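Local atomic coordinates of beta-galactosidase (PDB entry 3TTY), a protein that hydrolyses beta-galactosides, releasing galactose from their non-reducing ends, and assembles as a trimer of TIM-barrel subunits. Residues Y435-Q440 against L597-C602; V55-T60 against A129-E134; M31-G36 against T70-Y75; E205-S208 against T212-Q215; A559-D564 against T569-R574. All blocks are in the same frame, centred on the assembly; numbering follows the deposited sequence.

Contact 1: residues Y435-Q440 against L597-C602; sequences YKQNIQ and LIANLC
The one flat group at this interface is the side-chain amide of Gln-437, which lies against the flank of the helix at Ile-598 and Ala-599. Ile-598 brings its CG2 methyl over one face of the amide, within 3.9 Å of Gln-437 OE1 and 4.1 Å of Gln-437 NE2. Ala-599 comes in beside the oxygen, with CA close to the amide plane and CB a little to the other side of it, both 3.8 Å from Gln-437 OE1. These are van der Waals contacts; the NH2 end is used one turn further back, where Gln-437 NE2 donates to Gln-595 O. The Gln-437 chain is extended beyond CG (chi2 177°), which carries the amide across to the helix.

The apolar half of the contact is Ile-439 against Cys-602. Three carbons of the isoleucine gather round one sulfur: Ile-439 CD1 is 3.8 Å and Ile-439 CG2 3.9 Å from Cys-602 SG, with CG1 only slightly farther. With SG anti to its own carbonyl carbon, beside the backbone N (chi1 -66°), the thiol is directed at the loop. Leu-434 of helix 423-435 touches both Ile-439 and Ile-598, extending the apolar patch. Asn-438, at positive phi, ends that helix in a Schellman motif, its N bonded to Tyr-435 O and Ile-439 N to Leu-434 O. The chain thereby turns toward strand 441-444, while Gln-437 and Ile-439 face helix 591-604: a helix C-terminus packed on a neighbouring helix within the alpha/beta trimerisation domain.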
# COMPACT_ATOMS: atom_id res chain seq x y z
N TYR A 435 -27.38 -12.83 19.28
CA TYR A 435 -28.28 -12.16 18.35
C TYR A 435 -29.14 -13.17 17.61
O TYR A 435 -30.35 -13.02 17.54
CB TYR A 435 -27.44 -11.31 17.38
CG TYR A 435 -28.14 -10.68 16.20
CD1 TYR A 435 -28.58 -9.36 16.25
CD2 TYR A 435 -28.30 -11.37 15.00
CE1 TYR A 435 -29.20 -8.76 15.16
CE2 TYR A 435 -28.92 -10.78 13.90
CZ TYR A 435 -29.37 -9.47 13.99
OH TYR A 435 -29.97 -8.87 12.91
N LYS A 436 -28.51 -14.22 17.08
CA LYS A 436 -29.22 -15.21 16.27
C LYS A 436 -30.28 -15.99 17.03
O LYS A 436 -31.11 -16.66 16.42
CB LYS A 436 -28.24 -16.18 15.63
CG LYS A 436 -27.44 -15.58 14.50
CD LYS A 436 -26.35 -16.56 14.06
CE LYS A 436 -25.55 -15.99 12.90
NZ LYS A 436 -24.30 -16.78 12.63
N GLN A 437 -30.24 -15.91 18.35
CA GLN A 437 -31.18 -16.67 19.17
C GLN A 437 -32.12 -15.73 19.91
O GLN A 437 -32.92 -16.16 20.73
CB GLN A 437 -30.43 -17.59 20.15
CG GLN A 437 -29.50 -18.57 19.43
CD GLN A 437 -28.71 -19.46 20.39
OE1 GLN A 437 -29.12 -19.68 21.53
NE2 GLN A 437 -27.57 -19.96 19.92
N ASN A 438 -32.03 -14.44 19.59
CA ASN A 438 -32.88 -13.44 20.21
C ASN A 438 -32.72 -13.46 21.74
O ASN A 438 -33.68 -13.24 22.49
CB ASN A 438 -34.35 -13.63 19.81
CG ASN A 438 -34.56 -13.60 18.29
OD1 ASN A 438 -33.93 -12.82 17.58
ND2 ASN A 438 -35.44 -14.46 17.80
N ILE A 439 -31.51 -13.72 22.20
CA ILE A 439 -31.22 -13.64 23.63
C ILE A 439 -30.90 -12.19 23.91
O ILE A 439 -29.96 -11.64 23.35
CB ILE A 439 -29.99 -14.50 24.03
CG1 ILE A 439 -30.14 -15.95 23.56
CG2 ILE A 439 -29.78 -14.44 25.54
CD1 ILE A 439 -31.03 -16.79 24.44
N GLN A 440 -31.69 -11.57 24.78
CA GLN A 440 -31.49 -10.17 25.12
C GLN A 440 -30.14 -10.00 25.79
O GLN A 440 -29.82 -10.69 26.76
CB GLN A 440 -32.61 -9.70 26.04
CG GLN A 440 -32.51 -8.24 26.42
CD GLN A 440 -32.80 -7.29 25.26
OE1 GLN A 440 -33.32 -7.71 24.21
NE2 GLN A 440 -32.46 -6.02 25.44
N LEU A 597 -22.88 -23.51 22.40
CA LEU A 597 -22.35 -23.01 23.67
C LEU A 597 -23.30 -22.02 24.32
O LEU A 597 -23.69 -22.17 25.48
CB LEU A 597 -20.98 -22.36 23.45
CG LEU A 597 -20.28 -21.89 24.73
CD1 LEU A 597 -20.08 -23.07 25.66
CD2 LEU A 597 -18.95 -21.18 24.45
N ILE A 598 -23.68 -21.01 23.55
CA ILE A 598 -24.61 -19.98 24.01
C ILE A 598 -25.94 -20.57 24.47
O ILE A 598 -26.47 -20.20 25.52
CB ILE A 598 -24.89 -19.00 22.88
CG1 ILE A 598 -23.61 -18.22 22.58
CG2 ILE A 598 -26.02 -18.07 23.25
CD1 ILE A 598 -23.04 -17.49 23.77
N ALA A 599 -26.48 -21.47 23.66
CA ALA A 599 -27.71 -22.16 24.00
C ALA A 599 -27.58 -22.91 25.34
O ALA A 599 -28.49 -22.87 26.18
CB ALA A 599 -28.10 -23.12 22.88
N ASN A 600 -26.46 -23.58 25.53
CA ASN A 600 -26.22 -24.32 26.77
C ASN A 600 -26.13 -23.39 27.96
O ASN A 600 -26.82 -23.58 28.96
CB ASN A 600 -24.95 -25.15 26.66
CG ASN A 600 -25.14 -26.36 25.80
OD1 ASN A 600 -26.23 -26.60 25.30
ND2 ASN A 600 -24.06 -27.12 25.59
N LEU A 601 -25.28 -22.37 27.84
CA LEU A 601 -25.06 -21.44 28.93
C LEU A 601 -26.35 -20.76 29.35
O LEU A 601 -26.60 -20.60 30.53
CB LEU A 601 -23.99 -20.40 28.56
CG LEU A 601 -22.61 -21.00 28.24
CD1 LEU A 601 -21.50 -19.98 28.42
CD2 LEU A 601 -22.32 -22.24 29.09
N CYS A 602 -27.18 -20.40 28.37
CA CYS A 602 -28.46 -19.74 28.68
C CYS A 602 -29.46 -20.70 29.35
O CYS A 602 -30.13 -20.33 30.32
CB CYS A 602 -29.07 -19.12 27.42
SG CYS A 602 -28.11 -17.73 26.70

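Contact 2: residues V55-T60 against A129-E134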
# COMPACT_ATOMS: atom_id res chain seq x y z
N VAL A 55 -12.04 39.36 17.66
CA VAL A 55 -12.82 40.32 18.42
C VAL A 55 -14.29 40.44 17.96
O VAL A 55 -15.11 41.01 18.67
CB VAL A 55 -12.08 41.69 18.33
CG1 VAL A 55 -12.99 42.79 17.83
CG2 VAL A 55 -11.42 42.01 19.65
N SER A 56 -14.62 39.90 16.79
CA SER A 56 -15.92 40.16 16.18
C SER A 56 -16.82 38.93 16.13
O SER A 56 -16.39 37.87 15.68
CB SER A 56 -15.75 40.71 14.77
OG SER A 56 -14.94 41.88 14.78
N TYR A 57 -18.06 39.09 16.59
CA TYR A 57 -19.05 38.01 16.62
C TYR A 57 -20.38 38.46 16.00
O TYR A 57 -20.95 39.49 16.38
CB TYR A 57 -19.29 37.52 18.06
CG TYR A 57 -18.06 36.91 18.73
CD1 TYR A 57 -17.82 35.54 18.67
CD2 TYR A 57 -17.15 37.70 19.41
CE1 TYR A 57 -16.70 34.98 19.27
CE2 TYR A 57 -16.03 37.15 20.02
CZ TYR A 57 -15.81 35.80 19.94
OH TYR A 57 -14.71 35.26 20.54
N ASP A 58 -20.89 37.68 15.05
CA ASP A 58 -22.16 37.98 14.42
C ASP A 58 -23.13 36.81 14.56
O ASP A 58 -22.89 35.73 14.03
CB ASP A 58 -21.97 38.34 12.95
CG ASP A 58 -23.30 38.60 12.25
OD1 ASP A 58 -24.19 39.23 12.87
OD2 ASP A 58 -23.47 38.17 11.10
N PHE A 59 -24.22 37.04 15.29
CA PHE A 59 -25.20 36.00 15.54
C PHE A 59 -26.54 36.32 14.88
O PHE A 59 -27.49 35.54 14.97
CB PHE A 59 -25.43 35.82 17.04
CG PHE A 59 -24.23 35.28 17.79
CD1 PHE A 59 -23.96 33.91 17.82
CD2 PHE A 59 -23.41 36.13 18.52
CE1 PHE A 59 -22.88 33.41 18.53
CE2 PHE A 59 -22.33 35.63 19.24
CZ PHE A 59 -22.07 34.27 19.25
N THR A 60 -26.63 37.47 14.21
CA THR A 60 -27.91 37.91 13.64
C THR A 60 -28.48 36.89 12.65
O THR A 60 -29.69 36.65 12.64
CB THR A 60 -27.84 39.32 13.01
OG1 THR A 60 -26.96 39.31 11.88
CG2 THR A 60 -27.33 40.33 14.05
N ALA A 129 -18.77 28.97 22.82
CA ALA A 129 -19.81 28.22 23.51
C ALA A 129 -20.48 29.11 24.57
O ALA A 129 -21.69 29.08 24.74
CB ALA A 129 -19.21 26.97 24.15
N GLY A 130 -19.67 29.90 25.27
CA GLY A 130 -20.20 30.82 26.26
C GLY A 130 -21.17 31.83 25.68
O GLY A 130 -22.27 32.00 26.19
N LYS A 131 -20.76 32.51 24.62
CA LYS A 131 -21.59 33.54 24.01
C LYS A 131 -22.88 32.98 23.45
O LYS A 131 -23.91 33.63 23.51
CB LYS A 131 -20.83 34.29 22.92
CG LYS A 131 -19.77 35.27 23.44
CD LYS A 131 -19.02 35.95 22.30
CE LYS A 131 -18.12 37.07 22.80
NZ LYS A 131 -18.90 38.14 23.48
N LEU A 132 -22.83 31.79 22.88
CA LEU A 132 -24.04 31.16 22.35
C LEU A 132 -25.04 30.87 23.48
O LEU A 132 -26.23 31.15 23.35
CB LEU A 132 -23.72 29.86 21.60
CG LEU A 132 -23.07 29.97 20.22
CD1 LEU A 132 -22.39 28.68 19.84
CD2 LEU A 132 -24.09 30.38 19.15
N ALA A 133 -24.55 30.30 24.58
CA ALA A 133 -25.45 29.92 25.66
C ALA A 133 -26.00 31.17 26.33
O ALA A 133 -27.18 31.23 26.67
CB ALA A 133 -24.74 29.01 26.69
N GLU A 134 -25.16 32.18 26.49
CA GLU A 134 -25.61 33.44 27.05
C GLU A 134 -26.69 34.07 26.16
O GLU A 134 -27.74 34.49 26.65
CB GLU A 134 -24.45 34.40 27.24
CG GLU A 134 -24.87 35.84 27.55
CD GLU A 134 -23.68 36.79 27.71
OE1 GLU A 134 -23.65 37.52 28.72
OE2 GLU A 134 -22.79 36.80 26.83
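The loop 55-60 runs extended past one side of the helix at 129-134, with Tyr-57 and Phe-59 opposite Lys-131 and Leu-132 and CA-CA separations of 9.0 Å (Tyr-57 to Lys-131) and 8.4 Å (Phe-59 to Leu-132). Lys-131 lays its aliphatic chain across the Tyr-57 ring at about a right angle. Its CD sits over the ring centre, a CH-pi contact 3.6 Å from the centroid, and Lys-131 CE closes to 3.5 Å from Tyr-57 CE2. A bend at the end of the chain (chi4 -62°) puts NZ 4.9 Å from the Tyr-57 centroid, so the cation-pi contact is off-centre, 29° from the ring normal, while CD holds the centre. With an alanine here in place of Tyr-57, the methylenes of Lys-131 would probably lose the surface they lie on, leaving the side chain freer to swing.

Both segments lie on the outside of the TIM barrel, where the loop leads into helix 60-71 beside helix 119-135. Asp-58, between the two aromatics, caps helix 60-71: its OD1 accepts from Thr-60 N and, at 2.9 Å, from Thr-60 OG1. Phe-59 packs tightly on Leu-132, with Phe-59 CE1 3.3 Å from Leu-132 CD2, while Phe-59 CZ meets Lys-131 CB at 3.9 Å.

Contact 3: residues M31-G36 against T70-Y75; sequences MFNLAG and TKENIY
Asn-33 has the most surface buried here. Its ND2 donates to Glu-72 OE1 at 2.9 Å, with an N-H...O angle of 155°. The acceptor lies in the amide plane of Asn-33, but the carboxylate is met from above its own plane, 48° out of it, and the two planes are 60° apart. A water sits between Asn-33 OD1 and the backbone O of Glu-72, 3.1 Å from the latter; it is so close to OD1 that its exact place is doubtful.

Glu-72 folds back on itself (chi2 -53°) to present OE1 to the amide, and its OE2 forms a salt bridge with Arg-68 one turn earlier. The carboxylate is thus held from two directions, which would probably keep it ionised. Beneath this polar pair, Ile-74 supplies the apolar part: its CD1 comes to the edge of the Phe-32 ring, near the ring plane, 4.1 Å from Phe-32 CD2.

Each segment leaves its helix through a Schellman motif, at Gly-36 and at Asn-73, both with positive phi. Helices 22-35 and 60-71 are therefore joined at their C-terminal ends on the outside of the TIM barrel. From there Tyr-75 starts strand 75-79, bonding through its backbone to Asp-38 and to Ala-40 of strand 39-42, and helix 371-386 covers Met-31 and Leu-34 with Phe-373.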
# COMPACT_ATOMS: atom_id res chain seq x y z
N MET A 31 -41.68 21.37 3.62
CA MET A 31 -41.37 19.95 3.50
C MET A 31 -41.13 19.25 4.85
O MET A 31 -41.51 18.08 5.02
CB MET A 31 -40.22 19.71 2.50
CG MET A 31 -40.67 19.87 1.03
SD MET A 31 -39.43 19.69 -0.29
CE MET A 31 -38.78 21.35 -0.38
N PHE A 32 -40.53 19.95 5.81
CA PHE A 32 -40.32 19.39 7.15
C PHE A 32 -41.68 19.05 7.78
O PHE A 32 -41.82 18.02 8.44
CB PHE A 32 -39.51 20.32 8.07
CG PHE A 32 -38.06 20.53 7.62
CD1 PHE A 32 -37.50 19.76 6.62
CD2 PHE A 32 -37.27 21.50 8.22
CE1 PHE A 32 -36.18 19.95 6.21
CE2 PHE A 32 -35.95 21.70 7.82
CZ PHE A 32 -35.41 20.92 6.82
N ASN A 33 -42.67 19.91 7.58
CA ASN A 33 -44.00 19.63 8.11
C ASN A 33 -44.65 18.43 7.42
O ASN A 33 -45.24 17.59 8.08
CB ASN A 33 -44.89 20.88 8.04
CG ASN A 33 -44.47 21.95 9.05
OD1 ASN A 33 -44.21 21.65 10.22
ND2 ASN A 33 -44.38 23.20 8.58
N LEU A 34 -44.51 18.34 6.10
CA LEU A 34 -44.97 17.18 5.36
C LEU A 34 -44.36 15.88 5.89
O LEU A 34 -45.03 14.85 5.94
CB LEU A 34 -44.63 17.30 3.87
CG LEU A 34 -45.40 18.38 3.10
CD1 LEU A 34 -45.05 18.30 1.62
CD2 LEU A 34 -46.89 18.21 3.31
N ALA A 35 -43.09 15.94 6.27
CA ALA A 35 -42.37 14.73 6.67
C ALA A 35 -42.43 14.44 8.18
O ALA A 35 -41.92 13.42 8.64
CB ALA A 35 -40.92 14.77 6.20
N GLY A 36 -43.08 15.34 8.93
CA GLY A 36 -43.17 15.19 10.37
C GLY A 36 -41.82 15.33 11.06
O GLY A 36 -41.57 14.70 12.09
N THR A 70 -38.66 28.20 15.19
CA THR A 70 -39.53 28.34 16.35
C THR A 70 -40.97 28.60 15.90
O THR A 70 -41.91 28.11 16.51
CB THR A 70 -39.03 29.46 17.27
OG1 THR A 70 -37.75 29.09 17.81
CG2 THR A 70 -39.99 29.68 18.43
N LYS A 71 -41.12 29.35 14.81
CA LYS A 71 -42.44 29.60 14.23
C LYS A 71 -43.15 28.30 13.84
O LYS A 71 -44.37 28.19 13.99
CB LYS A 71 -42.31 30.54 13.02
CG LYS A 71 -43.53 31.38 12.74
CD LYS A 71 -43.18 32.63 11.93
CE LYS A 71 -42.61 32.30 10.55
NZ LYS A 71 -42.14 33.51 9.79
N GLU A 72 -42.40 27.31 13.37
CA GLU A 72 -42.95 26.00 13.06
C GLU A 72 -42.97 25.08 14.27
O GLU A 72 -43.29 23.91 14.15
CB GLU A 72 -42.14 25.32 11.96
CG GLU A 72 -42.07 26.10 10.68
CD GLU A 72 -43.44 26.48 10.20
OE1 GLU A 72 -44.33 25.62 10.24
OE2 GLU A 72 -43.64 27.65 9.82
N ASN A 73 -42.59 25.61 15.43
CA ASN A 73 -42.48 24.80 16.64
C ASN A 73 -41.56 23.59 16.45
O ASN A 73 -41.76 22.53 17.05
CB ASN A 73 -43.87 24.38 17.17
CG ASN A 73 -43.81 23.80 18.59
OD1 ASN A 73 -44.44 22.77 18.88
ND2 ASN A 73 -43.05 24.44 19.48
N ILE A 74 -40.54 23.76 15.61
CA ILE A 74 -39.49 22.77 15.49
C ILE A 74 -38.45 23.02 16.58
O ILE A 74 -38.08 24.17 16.84
CB ILE A 74 -38.82 22.83 14.11
CG1 ILE A 74 -39.80 22.35 13.04
CG2 ILE A 74 -37.55 22.00 14.08
CD1 ILE A 74 -39.31 22.54 11.61
N TYR A 75 -38.01 21.95 17.23
CA TYR A 75 -37.07 22.04 18.34
C TYR A 75 -35.62 22.06 17.88
O TYR A 75 -35.30 21.55 16.80
CB TYR A 75 -37.30 20.90 19.32
CG TYR A 75 -38.62 21.03 20.07
CD1 TYR A 75 -38.78 21.99 21.07
CD2 TYR A 75 -39.70 20.19 19.78
CE1 TYR A 75 -39.98 22.12 21.76
CE2 TYR A 75 -40.91 20.31 20.46
CZ TYR A 75 -41.04 21.27 21.45
OH TYR A 75 -42.23 21.40 22.13
O HOH W 1 -45.30 22.50 12.34

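Contact 4: residues E205-S208 against T212-Q215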
# COMPACT_ATOMS: atom_id res chain seq x y z
N GLU A 205 8.70 5.63 18.10
CA GLU A 205 8.51 4.21 18.42
C GLU A 205 7.56 3.45 17.50
O GLU A 205 7.46 2.23 17.58
CB GLU A 205 7.97 4.06 19.85
CG GLU A 205 8.85 4.62 20.94
CD GLU A 205 10.17 3.86 21.12
OE1 GLU A 205 10.91 4.20 22.06
OE2 GLU A 205 10.47 2.95 20.32
N GLU A 206 6.84 4.16 16.64
CA GLU A 206 5.73 3.53 15.92
C GLU A 206 5.94 3.51 14.43
O GLU A 206 6.73 4.29 13.89
CB GLU A 206 4.39 4.21 16.25
CG GLU A 206 3.96 3.95 17.70
CD GLU A 206 2.55 4.44 18.02
OE1 GLU A 206 2.22 4.49 19.23
OE2 GLU A 206 1.78 4.78 17.09
N TRP A 207 5.25 2.59 13.76
CA TRP A 207 5.25 2.58 12.31
C TRP A 207 4.02 1.86 11.80
O TRP A 207 3.37 1.12 12.54
CB TRP A 207 6.53 1.94 11.76
CG TRP A 207 6.66 0.44 12.04
CD1 TRP A 207 6.40 -0.59 11.17
CD2 TRP A 207 7.13 -0.18 13.26
NE1 TRP A 207 6.68 -1.80 11.77
CE2 TRP A 207 7.13 -1.58 13.04
CE3 TRP A 207 7.54 0.32 14.50
CZ2 TRP A 207 7.51 -2.49 14.03
CZ3 TRP A 207 7.93 -0.59 15.48
CH2 TRP A 207 7.92 -1.98 15.24
N SER A 208 3.70 2.12 10.54
CA SER A 208 2.61 1.43 9.85
C SER A 208 1.29 1.57 10.57
O SER A 208 0.43 0.70 10.46
CB SER A 208 2.94 -0.06 9.67
OG SER A 208 4.04 -0.22 8.79
N THR A 212 4.45 -0.87 17.14
CA THR A 212 5.24 -0.11 18.09
C THR A 212 6.33 -0.95 18.74
O THR A 212 6.17 -2.15 18.91
CB THR A 212 4.36 0.49 19.21
OG1 THR A 212 5.08 1.50 19.92
CG2 THR A 212 3.91 -0.60 20.18
N ASN A 213 7.44 -0.30 19.10
CA ASN A 213 8.52 -0.93 19.84
C ASN A 213 8.25 -0.94 21.34
O ASN A 213 8.75 -1.80 22.07
CB ASN A 213 9.82 -0.18 19.59
CG ASN A 213 10.28 -0.27 18.15
OD1 ASN A 213 10.27 -1.34 17.56
ND2 ASN A 213 10.67 0.85 17.59
N PHE A 214 7.45 0.02 21.80
CA PHE A 214 7.19 0.22 23.22
C PHE A 214 5.71 0.41 23.51
O PHE A 214 5.23 1.54 23.54
CB PHE A 214 8.00 1.42 23.74
CG PHE A 214 9.27 1.02 24.41
CD1 PHE A 214 10.38 0.65 23.65
CD2 PHE A 214 9.34 0.93 25.79
CE1 PHE A 214 11.55 0.23 24.28
CE2 PHE A 214 10.51 0.51 26.41
CZ PHE A 214 11.60 0.16 25.66
N GLN A 215 4.98 -0.69 23.73
CA GLN A 215 3.52 -0.56 23.81
C GLN A 215 3.06 0.30 24.99
O GLN A 215 2.03 0.98 24.92
CB GLN A 215 2.75 -1.90 23.72
CG GLN A 215 3.55 -3.20 23.63
CD GLN A 215 4.44 -3.32 22.39
OE1 GLN A 215 5.61 -2.95 22.43
NE2 GLN A 215 3.89 -3.87 21.31
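Glu-206 and Thr-212 form the antiparallel, non-hydrogen-bonded pair of a small beta hairpin that precedes helix 215-243 in the TIM-barrel domain. Beside that pair, Asn-213 N donates to Glu-205 O at 3.0 Å, and Thr-212 CA adds a C-H...O contact to the same oxygen. Glu-206 CG lies 3.5 Å from Thr-212 OG1.

Asn-213 ND2 makes a weak bond to Glu-205 OE2, while its OD1 meets the six-membered ring of Trp-207. Were this residue an alanine, Trp-207 would probably lose a neighbour and Glu-205 OE2 its weak amide partner.

Farther out, Glu-205 OE1 is bound by His-189, which also stacks on Phe-214, and Glu-205 OE2 accepts from Gly-110 N of the second subunit. Ser-218 OG is hydrogen-bonded to both Glu-206 OE1 and Thr-212 OG1, and Arg-222 adds a salt bridge to Glu-206. Trp-207 packs on Trp-315 of the second subunit, a residue of the galactose pocket, and a bound galactose lies about 9 Å from the Asn-213 side chain. Trp-207 CG lies between the backbone N and the carbonyl carbon (chi1 67°), which swings one indole face over Thr-212 N; Trp-207 CZ3 is 3.2 Å from Asn-213 OD1, with ring and amide planes 40° apart.

Contact 5: residues A559-D564 against T569-R574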
# COMPACT_ATOMS: atom_id res chain seq x y z
N ALA A 559 -14.35 -30.63 26.04
CA ALA A 559 -13.94 -30.85 24.65
C ALA A 559 -12.44 -30.68 24.49
O ALA A 559 -11.81 -29.91 25.21
CB ALA A 559 -14.68 -29.90 23.71
N GLU A 560 -11.87 -31.40 23.52
CA GLU A 560 -10.43 -31.42 23.29
C GLU A 560 -10.10 -31.12 21.84
O GLU A 560 -10.94 -31.28 20.95
CB GLU A 560 -9.90 -32.81 23.62
CG GLU A 560 -10.42 -33.36 24.93
CD GLU A 560 -10.04 -34.81 25.15
OE1 GLU A 560 -9.90 -35.55 24.14
OE2 GLU A 560 -9.86 -35.20 26.33
N TYR A 561 -8.86 -30.70 21.59
CA TYR A 561 -8.39 -30.48 20.22
C TYR A 561 -8.36 -31.79 19.43
O TYR A 561 -8.17 -32.87 20.01
CB TYR A 561 -7.01 -29.84 20.20
CG TYR A 561 -6.95 -28.41 20.67
CD1 TYR A 561 -6.29 -28.08 21.85
CD2 TYR A 561 -7.54 -27.38 19.94
CE1 TYR A 561 -6.22 -26.78 22.29
CE2 TYR A 561 -7.48 -26.07 20.37
CZ TYR A 561 -6.81 -25.78 21.55
OH TYR A 561 -6.73 -24.49 22.00
N GLY A 562 -8.51 -31.68 18.12
CA GLY A 562 -8.58 -32.86 17.28
C GLY A 562 -7.34 -33.14 16.47
O GLY A 562 -7.20 -34.24 15.94
N ALA A 563 -6.44 -32.17 16.37
CA ALA A 563 -5.28 -32.29 15.49
C ALA A 563 -4.05 -31.58 16.02
O ALA A 563 -4.10 -30.92 17.07
CB ALA A 563 -5.62 -31.76 14.10
N ASP A 564 -2.93 -31.72 15.30
CA ASP A 564 -1.70 -31.02 15.64
C ASP A 564 -1.09 -31.59 16.92
O ASP A 564 -1.69 -32.46 17.55
CB ASP A 564 -1.96 -29.51 15.77
CG ASP A 564 -0.96 -28.67 15.01
OD1 ASP A 564 0.22 -29.09 14.93
OD2 ASP A 564 -1.34 -27.60 14.49
N THR A 569 -5.81 -32.30 23.97
CA THR A 569 -5.72 -31.44 25.14
C THR A 569 -6.96 -30.55 25.17
O THR A 569 -7.63 -30.40 24.14
CB THR A 569 -4.40 -30.62 25.15
OG1 THR A 569 -4.30 -29.86 23.94
CG2 THR A 569 -3.19 -31.54 25.27
N PRO A 570 -7.29 -29.97 26.33
CA PRO A 570 -8.56 -29.25 26.49
C PRO A 570 -8.70 -28.01 25.62
O PRO A 570 -7.76 -27.22 25.49
CB PRO A 570 -8.55 -28.85 27.98
CG PRO A 570 -7.55 -29.79 28.63
CD PRO A 570 -6.51 -30.04 27.58
N VAL A 571 -9.88 -27.83 25.03
CA VAL A 571 -10.19 -26.61 24.29
C VAL A 571 -11.46 -25.95 24.85
O VAL A 571 -11.66 -24.74 24.72
CB VAL A 571 -10.29 -26.85 22.77
CG1 VAL A 571 -11.39 -27.85 22.43
CG2 VAL A 571 -10.48 -25.53 22.03
N LEU A 572 -12.30 -26.75 25.51
CA LEU A 572 -13.42 -26.19 26.27
C LEU A 572 -13.46 -26.75 27.69
O LEU A 572 -13.49 -27.97 27.89
CB LEU A 572 -14.75 -26.44 25.57
CG LEU A 572 -15.97 -25.89 26.31
CD1 LEU A 572 -15.91 -24.37 26.42
CD2 LEU A 572 -17.29 -26.35 25.67
N THR A 573 -13.45 -25.86 28.68
CA THR A 573 -13.48 -26.29 30.07
C THR A 573 -14.59 -25.60 30.85
O THR A 573 -15.01 -24.49 30.49
CB THR A 573 -12.11 -26.05 30.76
OG1 THR A 573 -11.89 -24.64 30.92
CG2 THR A 573 -10.97 -26.67 29.93
N ARG A 574 -15.06 -26.27 31.90
CA ARG A 574 -16.06 -25.71 32.81
C ARG A 574 -15.56 -25.86 34.25
O ARG A 574 -15.32 -26.98 34.72
CB ARG A 574 -17.40 -26.44 32.66
CG ARG A 574 -18.49 -25.96 33.62
CD ARG A 574 -19.75 -26.82 33.51
NE ARG A 574 -20.88 -26.26 34.26
CZ ARG A 574 -21.18 -26.58 35.51
NH1 ARG A 574 -20.44 -27.46 36.17
NH2 ARG A 574 -22.23 -26.03 36.11
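A beta hairpin of strands 556-561 and 570-577 carries a classic bulge where Val-571 and Leu-572 both face Ala-559. The carbonyl of Ala-559 is gripped twice: Val-571 N donates to Ala-559 O at 2.8 Å and almost straight (179°), and Leu-572 N donates to the same oxygen at 3.2 Å. Both donors arrive from the same face of the carbonyl plane. The return bond, Ala-559 N to Leu-572 O, is weak. Past the bulge, Tyr-561 N bonds to Thr-569 O at 2.8 Å, nearly in line with the C=O bond, and Glu-560 forms a non-hydrogen-bonded pair with Pro-570.

Val-571 sets its CB over the centre of the Tyr-561 ring, 3.7 Å above the plane, and its CG2 reaches 3.5 Å from Tyr-561 CE2. That methyl is anti to the backbone N of Val-571, while CG1 (chi1 61°) turns to the strand backbone, 3.5 Å from Ala-559 O. In the plane of the tyrosine ring, Thr-569 OG1 lies at the edge beside CD1; this hydroxyl is bonded to Tyr-566 O. Tyr-561 OH is bonded to Asp-548 O, which fixes the far end of the ring. Ala-559 and Leu-572 meet CB to CB at 3.9 Å. Glu-560 OE2 forms a salt bridge with Arg-531, and Asp-564 one with Arg-323 of the second subunit. The chain turns a corner at Val-571 and Leu-572, a bulged hairpin within the mixed sheet of the trimerisation domain.

In the fold
From the N terminus, contact 3 opens first at 31-36, and contact 2 opens at 55-60 before contact 3 closes at 70-75; contact 2 closes only at 129-134, so the two loops cross. Contact 3 ties the ends of helices 22-35 and 60-71, contact 2 the loop leading into helix 60-71 to helix 119-135. Contact 4 then closes a short hairpin on its own, far from both, where the barrel domain meets the second subunit. In the trimerisation domain, contact 1 joins 435-440 to 597-602 across a long loop, and the hairpin of contact 5 nests inside it. These two touch through Leu-597 CD1 and Leu-572 CD2, 4.3 Å apart, linking helix 591-604 to the mixed sheet.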